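Local coordinates for diaminopimelate decarboxylase (PDB 4XG1), which probably catalyses the pyridoxal phosphate-dependent decarboxylation of meso-diaminopimelate to L-lysine, the last step of lysine biosynthesis by the diaminopimelate pathway, at residues Ser129-Ile134 / Lys184-Leu189; Val143-Ser148 / Glu190-Lys195; Phe13-Pro18 / Leu394-Lys399. One frame throughout, in Å; residues are numbered along the deposited sequence.

How the interactions relate
From the N terminus, Phe13-Pro18 comes first and waits almost the whole chain for its partner, Leu394-Lys399. Interaction 3 therefore closes a very long loop, and the other two contacts nest inside it. Helix 128-140, strand 145-152, helix 179-188 and strand 192-198 then follow in order. Interaction 1 pairs the two helices and interaction 2 the two strands, so their loops cross. Their centres lie about 9 Å apart, they touch, and they share a potassium ion and a water. Together they tie neighbouring parts of the TIM barrel. Interaction 3, its centre about 49 Å from that of interaction 1 and about 45 Å from that of interaction 2, joins the N-terminal hairpin to the mixed sheet.

Interaction 1. Residues Ser129-Ile134 / Lys184-Leu189; sequences SELYRI and KIASDL. With K (potassium ion), chain O.
Leu131 and Tyr132 meet Ile185, Ala186 and Leu189 where two helices of the TIM barrel wall run side by side. The short helical segments are almost parallel, at 13°, with their axes 10.6 Å apart. The contact is apolar, and no hydrogen bond crosses it. Leu131 points toward the 184-189 segment. Its CD1 faces Ile185 CG2 and its CD2 faces Ala186 CB, each pair at 4.3 Å. Its CB lies near a methyl of Leu189. On its sheet side, Leu131 also rests on Leu192 and Ile149 of the barrel strands, so this layer joins helix to sheet.

The potassium ion is bound by Ser187 O and Leu189 O, each at 3.1 Å. A water and Leu192 O also bind it.

Tyr132 works at the outer border. Its CG is anti to the carbonyl carbon (chi1 -67°), and the outer part of the ring comes close to the second helix. There Leu189 CD2 approaches the ring obliquely, 4.2 Å from Tyr132 CE1. The side chains of Tyr132 and Ile185 cross at about a right angle, and Tyr132 OH lies 3.7 Å from Ile185 CG2.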
loop_
_atom_site.group_PDB
_atom_site.type_symbol
_atom_site.label_atom_id
_atom_site.label_comp_id
_atom_site.label_asym_id
_atom_site.label_seq_id
_atom_site.Cartn_x
_atom_site.Cartn_y
_atom_site.Cartn_z
ATOM N N SER B 129 -2.574 6.165 -28.166
ATOM C CA SER B 129 -1.198 5.678 -28.120
ATOM C C SER B 129 -1.130 4.172 -27.920
ATOM O O SER B 129 -0.265 3.506 -28.479
ATOM C CB SER B 129 -0.438 6.332 -27.006
ATOM O OG SER B 129 0.346 7.400 -27.470
ATOM N N GLU B 130 -2.059 3.634 -27.127
ATOM C CA GLU B 130 -2.031 2.218 -26.745
ATOM C C GLU B 130 -2.414 1.327 -27.923
ATOM O O GLU B 130 -1.813 0.266 -28.110
ATOM C CB GLU B 130 -2.964 1.944 -25.541
ATOM C CG GLU B 130 -2.981 0.497 -25.037
ATOM C CD GLU B 130 -4.167 0.183 -24.121
ATOM O OE1 GLU B 130 -4.761 1.119 -23.494
ATOM O OE2 GLU B 130 -4.478 -1.013 -23.947
ATOM N N LEU B 131 -3.417 1.761 -28.698
ATOM C CA LEU B 131 -3.748 1.102 -29.959
ATOM C C LEU B 131 -2.501 0.892 -30.809
ATOM O O LEU B 131 -2.273 -0.184 -31.303
ATOM C CB LEU B 131 -4.757 1.897 -30.754
ATOM C CG LEU B 131 -6.200 1.854 -30.301
ATOM C CD1 LEU B 131 -6.988 2.811 -31.165
ATOM C CD2 LEU B 131 -6.841 0.504 -30.376
ATOM N N TYR B 132 -1.701 1.921 -30.986
ATOM C CA TYR B 132 -0.530 1.799 -31.849
ATOM C C TYR B 132 0.440 0.804 -31.265
ATOM O O TYR B 132 1.084 0.059 -31.995
ATOM C CB TYR B 132 0.143 3.170 -32.095
ATOM C CG TYR B 132 -0.734 4.114 -32.932
ATOM C CD1 TYR B 132 -1.122 3.767 -34.235
ATOM C CD2 TYR B 132 -1.203 5.331 -32.416
ATOM C CE1 TYR B 132 -1.940 4.596 -34.993
ATOM C CE2 TYR B 132 -2.023 6.168 -33.174
ATOM C CZ TYR B 132 -2.389 5.788 -34.458
ATOM O OH TYR B 132 -3.180 6.605 -35.221
ATOM N N ARG B 133 0.577 0.815 -29.946
ATOM C CA ARG B 133 1.524 -0.054 -29.296
ATOM C C ARG B 133 1.091 -1.502 -29.485
ATOM O O ARG B 133 1.900 -2.366 -29.779
ATOM C CB ARG B 133 1.641 0.282 -27.823
ATOM C CG ARG B 133 2.552 -0.691 -27.098
ATOM C CD ARG B 133 2.782 -0.315 -25.650
ATOM N NE ARG B 133 3.674 0.814 -25.526
ATOM C CZ ARG B 133 4.097 1.307 -24.374
ATOM N NH1 ARG B 133 3.701 0.776 -23.249
ATOM N NH2 ARG B 133 4.926 2.320 -24.358
ATOM N N ILE B 134 -0.191 -1.758 -29.316
ATOM C CA ILE B 134 -0.671 -3.103 -29.401
ATOM C C ILE B 134 -0.464 -3.583 -30.813
ATOM O O ILE B 134 0.132 -4.640 -31.038
ATOM C CB ILE B 134 -2.150 -3.207 -29.026
ATOM C CG1 ILE B 134 -2.305 -2.934 -27.528
ATOM C CG2 ILE B 134 -2.700 -4.591 -29.355
ATOM C CD1 ILE B 134 -3.737 -2.950 -27.031
ATOM N N LYS B 184 -12.534 3.930 -35.457
ATOM C CA LYS B 184 -12.170 3.981 -36.848
ATOM C C LYS B 184 -10.724 3.628 -36.982
ATOM O O LYS B 184 -10.369 2.747 -37.743
ATOM C CB LYS B 184 -12.427 5.378 -37.427
ATOM C CG LYS B 184 -12.023 5.555 -38.896
ATOM C CD LYS B 184 -12.920 6.586 -39.586
ATOM C CE LYS B 184 -12.769 6.613 -41.139
ATOM N NZ LYS B 184 -11.596 5.855 -41.700
ATOM N N ILE B 185 -9.886 4.366 -36.272
ATOM C CA ILE B 185 -8.438 4.163 -36.301
ATOM C C ILE B 185 -8.103 2.709 -36.058
ATOM O O ILE B 185 -7.227 2.153 -36.707
ATOM C CB ILE B 185 -7.745 5.008 -35.223
ATOM C CG1 ILE B 185 -7.801 6.495 -35.607
ATOM C CG2 ILE B 185 -6.297 4.579 -35.054
ATOM C CD1 ILE B 185 -7.396 7.462 -34.506
ATOM N N ALA B 186 -8.823 2.091 -35.132
ATOM C CA ALA B 186 -8.628 0.691 -34.836
ATOM C C ALA B 186 -8.937 -0.159 -36.060
ATOM O O ALA B 186 -8.168 -1.059 -36.399
ATOM C CB ALA B 186 -9.514 0.263 -33.673
ATOM N N SER B 187 -10.091 0.094 -36.687
ATOM C CA SER B 187 -10.499 -0.626 -37.907
ATOM C C SER B 187 -9.388 -0.517 -38.957
ATOM O O SER B 187 -8.979 -1.507 -39.537
ATOM C CB SER B 187 -11.802 -0.085 -38.481
ATOM O OG SER B 187 -11.514 1.107 -39.155
ATOM N N ASP B 188 -8.859 0.681 -39.145
ATOM C CA ASP B 188 -7.766 0.902 -40.094
ATOM C C ASP B 188 -6.488 0.169 -39.738
ATOM O O ASP B 188 -5.575 0.078 -40.563
ATOM C CB ASP B 188 -7.439 2.401 -40.228
ATOM C CG ASP B 188 -8.533 3.189 -40.960
ATOM O OD1 ASP B 188 -9.411 2.565 -41.625
ATOM O OD2 ASP B 188 -8.492 4.446 -40.858
ATOM N N LEU B 189 -6.367 -0.293 -38.506
ATOM C CA LEU B 189 -5.151 -0.975 -38.126
ATOM C C LEU B 189 -5.316 -2.446 -38.408
ATOM O O LEU B 189 -6.393 -3.062 -38.150
ATOM C CB LEU B 189 -4.778 -0.683 -36.680
ATOM C CG LEU B 189 -4.327 0.770 -36.495
ATOM C CD1 LEU B 189 -4.454 1.174 -35.032
ATOM C CD2 LEU B 189 -2.918 0.993 -37.010
HETATM K K K O . -9.356 -4.024 -37.738
HETATM O O HOH W 1 -11.748 -4.910 -37.026
#

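Interaction 2. Residues Val143-Ser148 / Glu190-Lys195; sequences VKAPIS and EFLEIK. With K (potassium ion), chain O.
Ala145, Pro146 and Ile147 pair in parallel with Leu192, Glu193 and Ile194, two neighbouring strands of the TIM barrel. Four backbone hydrogen bonds join them. Ala145 N gives to Phe191 O at 2.8 Å and Ala145 O accepts from Glu193 N at 2.9 Å. Ile147 N then gives to Glu193 O, and Ile147 O accepts from Lys195 N. The axes of strands 145-148 and 192-195 cross at -43°, a strong twist.

The tight side carries Ala145, Ile147, Leu192 and Ile194, the first three of them buried. Ala145 CB lies 4.0 Å from Leu192 CD2. Further along, Ile147 CD1 lies 4.1 Å from Ile194 CG1. Ile147 holds CG1 between its backbone N and carbonyl carbon (chi1 71°), the crowded position. This brings CG1 near Ile194 CA, and chi2 (104°) carries CD1 to Ile194 CG1. Ile134 of helix 128-140 covers Ala145 and Leu192, and Ala186 of helix 179-188 covers Ile147 and Ile194.

The face of Pro146 and Glu193 is more polar. Pro146 CB makes one close local touch, with Lys195 CG at 3.6 Å. The Lys195 chain bends at chi2 and chi3, and its NZ forms a salt bridge with Glu193 OE2 at 3.6 Å. The strand starts form the open margin, where Lys144 and Glu190 are exposed to solvent. The extended Lys144 chain reaches across the start of the 190-195 segment, where its CE touches Glu190 O. Phe191 presents its ring edge to Val143 O, with CD1 3.3 Å away.

Leu192 O and Ile194 N are not used in this pairing. Leu192 O binds the potassium ion at 3.0 Å, and Ile194 N donates to a water that also binds the ion. The backbone thus serves two ends: it pairs the strands, and it binds a metal shared with Ser187 O and Leu189 O.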
loop_
_atom_site.group_PDB
_atom_site.type_symbol
_atom_site.label_atom_id
_atom_site.label_comp_id
_atom_site.label_asym_id
_atom_site.label_seq_id
_atom_site.Cartn_x
_atom_site.Cartn_y
_atom_site.Cartn_z
ATOM N N VAL B 143 0.226 -11.799 -35.260
ATOM C CA VAL B 143 -1.137 -12.196 -34.862
ATOM C C VAL B 143 -2.064 -11.002 -34.996
ATOM O O VAL B 143 -1.619 -9.899 -35.264
ATOM C CB VAL B 143 -1.219 -12.719 -33.402
ATOM C CG1 VAL B 143 -0.608 -14.105 -33.300
ATOM C CG2 VAL B 143 -0.551 -11.743 -32.424
ATOM N N LYS B 144 -3.346 -11.245 -34.762
ATOM C CA LYS B 144 -4.336 -10.193 -34.700
ATOM C C LYS B 144 -4.913 -10.012 -33.280
ATOM O O LYS B 144 -5.533 -10.928 -32.713
ATOM C CB LYS B 144 -5.451 -10.486 -35.689
ATOM C CG LYS B 144 -5.052 -10.152 -37.113
ATOM C CD LYS B 144 -6.259 -10.094 -38.028
ATOM C CE LYS B 144 -5.918 -9.357 -39.313
ATOM N NZ LYS B 144 -7.114 -9.187 -40.178
ATOM N N ALA B 145 -4.677 -8.825 -32.715
ATOM C CA ALA B 145 -4.995 -8.535 -31.307
ATOM C C ALA B 145 -6.427 -8.173 -31.142
ATOM O O ALA B 145 -6.856 -7.221 -31.725
ATOM C CB ALA B 145 -4.116 -7.398 -30.823
ATOM N N PRO B 146 -7.184 -8.935 -30.356
ATOM C CA PRO B 146 -8.585 -8.612 -30.164
ATOM C C PRO B 146 -8.729 -7.442 -29.217
ATOM O O PRO B 146 -8.044 -7.399 -28.204
ATOM C CB PRO B 146 -9.181 -9.886 -29.535
ATOM C CG PRO B 146 -8.045 -10.569 -28.907
ATOM C CD PRO B 146 -6.808 -10.183 -29.675
ATOM N N ILE B 147 -9.608 -6.495 -29.524
ATOM C CA ILE B 147 -9.665 -5.249 -28.751
ATOM C C ILE B 147 -11.056 -4.677 -28.577
ATOM O O ILE B 147 -11.890 -4.796 -29.477
ATOM C CB ILE B 147 -8.772 -4.171 -29.342
ATOM C CG1 ILE B 147 -9.345 -3.642 -30.655
ATOM C CG2 ILE B 147 -7.355 -4.653 -29.545
ATOM C CD1 ILE B 147 -9.994 -2.282 -30.504
ATOM N N SER B 148 -11.324 -4.141 -27.389
ATOM C CA SER B 148 -12.403 -3.206 -27.173
ATOM C C SER B 148 -11.787 -1.871 -26.851
ATOM O O SER B 148 -10.591 -1.761 -26.583
ATOM C CB SER B 148 -13.304 -3.580 -26.028
ATOM O OG SER B 148 -13.623 -4.949 -26.039
ATOM N N GLU B 190 -4.213 -2.971 -38.940
ATOM C CA GLU B 190 -4.199 -4.233 -39.663
ATOM C C GLU B 190 -4.127 -5.376 -38.714
ATOM O O GLU B 190 -4.792 -6.387 -38.904
ATOM C CB GLU B 190 -2.977 -4.310 -40.552
ATOM C CG GLU B 190 -3.122 -5.191 -41.776
ATOM C CD GLU B 190 -1.790 -5.321 -42.506
ATOM O OE1 GLU B 190 -0.898 -4.457 -42.301
ATOM O OE2 GLU B 190 -1.629 -6.288 -43.278
ATOM N N PHE B 191 -3.296 -5.200 -37.679
ATOM C CA PHE B 191 -3.030 -6.242 -36.694
ATOM C C PHE B 191 -3.900 -6.153 -35.439
ATOM O O PHE B 191 -3.665 -6.881 -34.470
ATOM C CB PHE B 191 -1.532 -6.268 -36.410
ATOM C CG PHE B 191 -0.746 -6.759 -37.586
ATOM C CD1 PHE B 191 -0.699 -8.123 -37.866
ATOM C CD2 PHE B 191 -0.143 -5.873 -38.472
ATOM C CE1 PHE B 191 -0.009 -8.589 -38.966
ATOM C CE2 PHE B 191 0.546 -6.337 -39.579
ATOM C CZ PHE B 191 0.617 -7.698 -39.824
ATOM N N LEU B 192 -4.949 -5.325 -35.503
ATOM C CA LEU B 192 -5.979 -5.299 -34.479
ATOM C C LEU B 192 -7.243 -5.827 -35.027
ATOM O O LEU B 192 -7.482 -5.720 -36.213
ATOM C CB LEU B 192 -6.232 -3.871 -34.012
ATOM C CG LEU B 192 -5.020 -3.043 -33.600
ATOM C CD1 LEU B 192 -5.491 -1.716 -33.026
ATOM C CD2 LEU B 192 -4.132 -3.774 -32.601
ATOM N N GLU B 193 -8.108 -6.317 -34.161
ATOM C CA GLU B 193 -9.359 -6.820 -34.573
ATOM C C GLU B 193 -10.404 -6.426 -33.549
ATOM O O GLU B 193 -10.474 -6.976 -32.444
ATOM C CB GLU B 193 -9.305 -8.332 -34.734
ATOM C CG GLU B 193 -10.626 -8.926 -35.223
ATOM C CD GLU B 193 -10.615 -10.441 -35.329
ATOM O OE1 GLU B 193 -9.513 -11.041 -35.374
ATOM O OE2 GLU B 193 -11.714 -11.023 -35.398
ATOM N N ILE B 194 -11.290 -5.540 -33.958
ATOM C CA ILE B 194 -12.322 -5.044 -33.082
ATOM C C ILE B 194 -13.287 -6.147 -32.679
ATOM O O ILE B 194 -13.959 -6.732 -33.526
ATOM C CB ILE B 194 -13.072 -3.898 -33.759
ATOM C CG1 ILE B 194 -12.110 -2.723 -33.988
ATOM C CG2 ILE B 194 -14.258 -3.474 -32.916
ATOM C CD1 ILE B 194 -12.543 -1.704 -35.035
ATOM N N LYS B 195 -13.372 -6.419 -31.381
ATOM C CA LYS B 195 -14.318 -7.414 -30.875
ATOM C C LYS B 195 -15.398 -6.856 -30.011
ATOM O O LYS B 195 -16.473 -7.476 -29.897
ATOM C CB LYS B 195 -13.590 -8.486 -30.062
ATOM C CG LYS B 195 -12.451 -9.145 -30.829
ATOM C CD LYS B 195 -12.952 -9.970 -32.010
ATOM C CE LYS B 195 -13.313 -11.371 -31.575
ATOM N NZ LYS B 195 -13.855 -12.130 -32.736
HETATM K K K O . -9.356 -4.024 -37.738
HETATM O O HOH W 1 -11.748 -4.910 -37.026
#

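Interaction 3. Residues Phe13-Pro18 / Leu394-Lys399; sequences FVEGLP and LVDGEK
Glu15 and Gly16 engage Gly397 where two beta hairpins meet turn to turn. Each has a type II' turn, Val14 to Leu17 and Asp396 to Lys399. Strands 391-396 and 399-404 belong to the mixed sheet of the C-terminal beta domain, beside the TIM barrel. Gly397 is gripped twice. Its N donates to Glu15 OE1 at 2.8 Å, meeting the oxygen nearly along the C-O axis. Its O accepts from Gly16 N, also at 2.8 Å but more bent, with an N-H...O angle of 133°. The Glu15 chain is extended beyond CG, which carries the carboxylate across to the other turn. Glu15 OE2 is held by Ser34 OG and Ala36 N, so both carboxylate oxygens have donors. Asp396 OD1 lies 4.3 Å from Glu15 OE1, but Arg35 NH1 forms a salt bridge with Asp396 OD2 and probably offsets the like charges.

Next to the polar bonds, Val14 and Val395 reach tip to tip. Leu17 lays CD2 against Glu398 O at 3.4 Å. With an alanine here instead of Glu15, the lost carboxylate would probably leave Gly397 N, Ala36 N and the Ser34 hydroxyl without their acceptor.

One carboxylate thus joins the N-terminal hairpin, the 394-399 turn and the start of helix 35-49, mainly through backbone N-H groups.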
loop_
_atom_site.group_PDB
_atom_site.type_symbol
_atom_site.label_atom_id
_atom_site.label_comp_id
_atom_site.label_asym_id
_atom_site.label_seq_id
_atom_site.Cartn_x
_atom_site.Cartn_y
_atom_site.Cartn_z
ATOM N N PHE B 13 -18.280 -18.108 13.924
ATOM C CA PHE B 13 -17.930 -19.252 13.121
ATOM C C PHE B 13 -17.778 -18.809 11.709
ATOM O O PHE B 13 -18.384 -17.844 11.283
ATOM C CB PHE B 13 -19.055 -20.296 13.127
ATOM C CG PHE B 13 -18.839 -21.438 14.095
ATOM C CD1 PHE B 13 -18.638 -21.191 15.460
ATOM C CD2 PHE B 13 -18.850 -22.759 13.643
ATOM C CE1 PHE B 13 -18.443 -22.238 16.347
ATOM C CE2 PHE B 13 -18.641 -23.803 14.528
ATOM C CZ PHE B 13 -18.450 -23.545 15.876
ATOM N N VAL B 14 -16.962 -19.542 10.984
ATOM C CA VAL B 14 -16.782 -19.317 9.598
ATOM C C VAL B 14 -17.095 -20.650 8.990
ATOM O O VAL B 14 -16.379 -21.618 9.217
ATOM C CB VAL B 14 -15.341 -18.824 9.219
ATOM C CG1 VAL B 14 -14.250 -19.577 9.967
ATOM C CG2 VAL B 14 -15.139 -18.911 7.701
ATOM N N GLU B 15 -18.181 -20.689 8.223
ATOM C CA GLU B 15 -18.764 -21.948 7.779
ATOM C C GLU B 15 -18.804 -22.879 9.016
ATOM O O GLU B 15 -19.270 -22.456 10.087
ATOM C CB GLU B 15 -17.988 -22.482 6.584
ATOM C CG GLU B 15 -18.031 -21.500 5.421
ATOM C CD GLU B 15 -17.459 -22.031 4.119
ATOM O OE1 GLU B 15 -17.288 -23.275 3.994
ATOM O OE2 GLU B 15 -17.168 -21.204 3.221
ATOM N N GLY B 16 -18.237 -24.069 8.926
ATOM C CA GLY B 16 -18.296 -25.012 10.027
ATOM C C GLY B 16 -17.297 -24.837 11.160
ATOM O O GLY B 16 -17.343 -25.583 12.128
ATOM N N LEU B 17 -16.410 -23.848 11.081
ATOM C CA LEU B 17 -15.332 -23.755 12.045
ATOM C C LEU B 17 -15.413 -22.515 12.914
ATOM O O LEU B 17 -15.735 -21.410 12.442
ATOM C CB LEU B 17 -14.005 -23.777 11.327
ATOM C CG LEU B 17 -13.524 -25.101 10.743
ATOM C CD1 LEU B 17 -12.216 -24.847 9.993
ATOM C CD2 LEU B 17 -13.305 -26.164 11.819
ATOM N N PRO B 18 -15.141 -22.680 14.196
ATOM C CA PRO B 18 -14.931 -21.498 15.008
ATOM C C PRO B 18 -13.695 -20.711 14.515
ATOM O O PRO B 18 -12.664 -21.299 14.216
ATOM C CB PRO B 18 -14.679 -22.049 16.427
ATOM C CG PRO B 18 -14.717 -23.526 16.320
ATOM C CD PRO B 18 -14.790 -23.925 14.882
ATOM N N LEU B 394 -8.158 -20.200 3.860
ATOM C CA LEU B 394 -9.411 -20.474 3.180
ATOM C C LEU B 394 -10.145 -21.599 3.891
ATOM O O LEU B 394 -9.613 -22.712 3.999
ATOM C CB LEU B 394 -9.144 -20.892 1.729
ATOM C CG LEU B 394 -10.397 -21.031 0.858
ATOM C CD1 LEU B 394 -11.315 -19.814 0.920
ATOM C CD2 LEU B 394 -9.986 -21.252 -0.571
ATOM N N VAL B 395 -11.355 -21.304 4.339
ATOM C CA VAL B 395 -12.174 -22.269 5.018
ATOM C C VAL B 395 -13.196 -22.918 4.093
ATOM O O VAL B 395 -13.886 -22.250 3.317
ATOM C CB VAL B 395 -12.924 -21.665 6.178
ATOM C CG1 VAL B 395 -13.850 -22.708 6.797
ATOM C CG2 VAL B 395 -11.943 -21.181 7.224
ATOM N N ASP B 396 -13.248 -24.252 4.169
ATOM C CA ASP B 396 -14.187 -25.054 3.404
ATOM C C ASP B 396 -14.906 -26.020 4.348
ATOM O O ASP B 396 -14.319 -26.992 4.838
ATOM C CB ASP B 396 -13.456 -25.831 2.327
ATOM C CG ASP B 396 -14.402 -26.517 1.406
ATOM O OD1 ASP B 396 -15.632 -26.474 1.728
ATOM O OD2 ASP B 396 -13.937 -27.050 0.349
ATOM N N GLY B 397 -16.163 -25.734 4.619
ATOM C CA GLY B 397 -16.934 -26.541 5.534
ATOM C C GLY B 397 -16.300 -26.607 6.895
ATOM O O GLY B 397 -16.376 -25.666 7.673
ATOM N N GLU B 398 -15.639 -27.724 7.165
ATOM C CA GLU B 398 -14.955 -27.930 8.442
ATOM C C GLU B 398 -13.442 -28.029 8.281
ATOM O O GLU B 398 -12.743 -28.362 9.234
ATOM C CB GLU B 398 -15.511 -29.177 9.145
ATOM C CG GLU B 398 -16.244 -28.852 10.440
ATOM C CD GLU B 398 -16.776 -30.068 11.184
ATOM O OE1 GLU B 398 -17.542 -30.841 10.556
ATOM O OE2 GLU B 398 -16.458 -30.212 12.402
ATOM N N LYS B 399 -12.956 -27.743 7.080
ATOM C CA LYS B 399 -11.533 -27.754 6.774
ATOM C C LYS B 399 -10.982 -26.358 6.457
ATOM O O LYS B 399 -11.600 -25.595 5.715
ATOM C CB LYS B 399 -11.286 -28.659 5.596
ATOM C CG LYS B 399 -11.407 -30.118 5.987
ATOM C CD LYS B 399 -11.457 -31.029 4.782
ATOM C CE LYS B 399 -12.186 -30.348 3.631
ATOM N NZ LYS B 399 -12.413 -31.230 2.464
#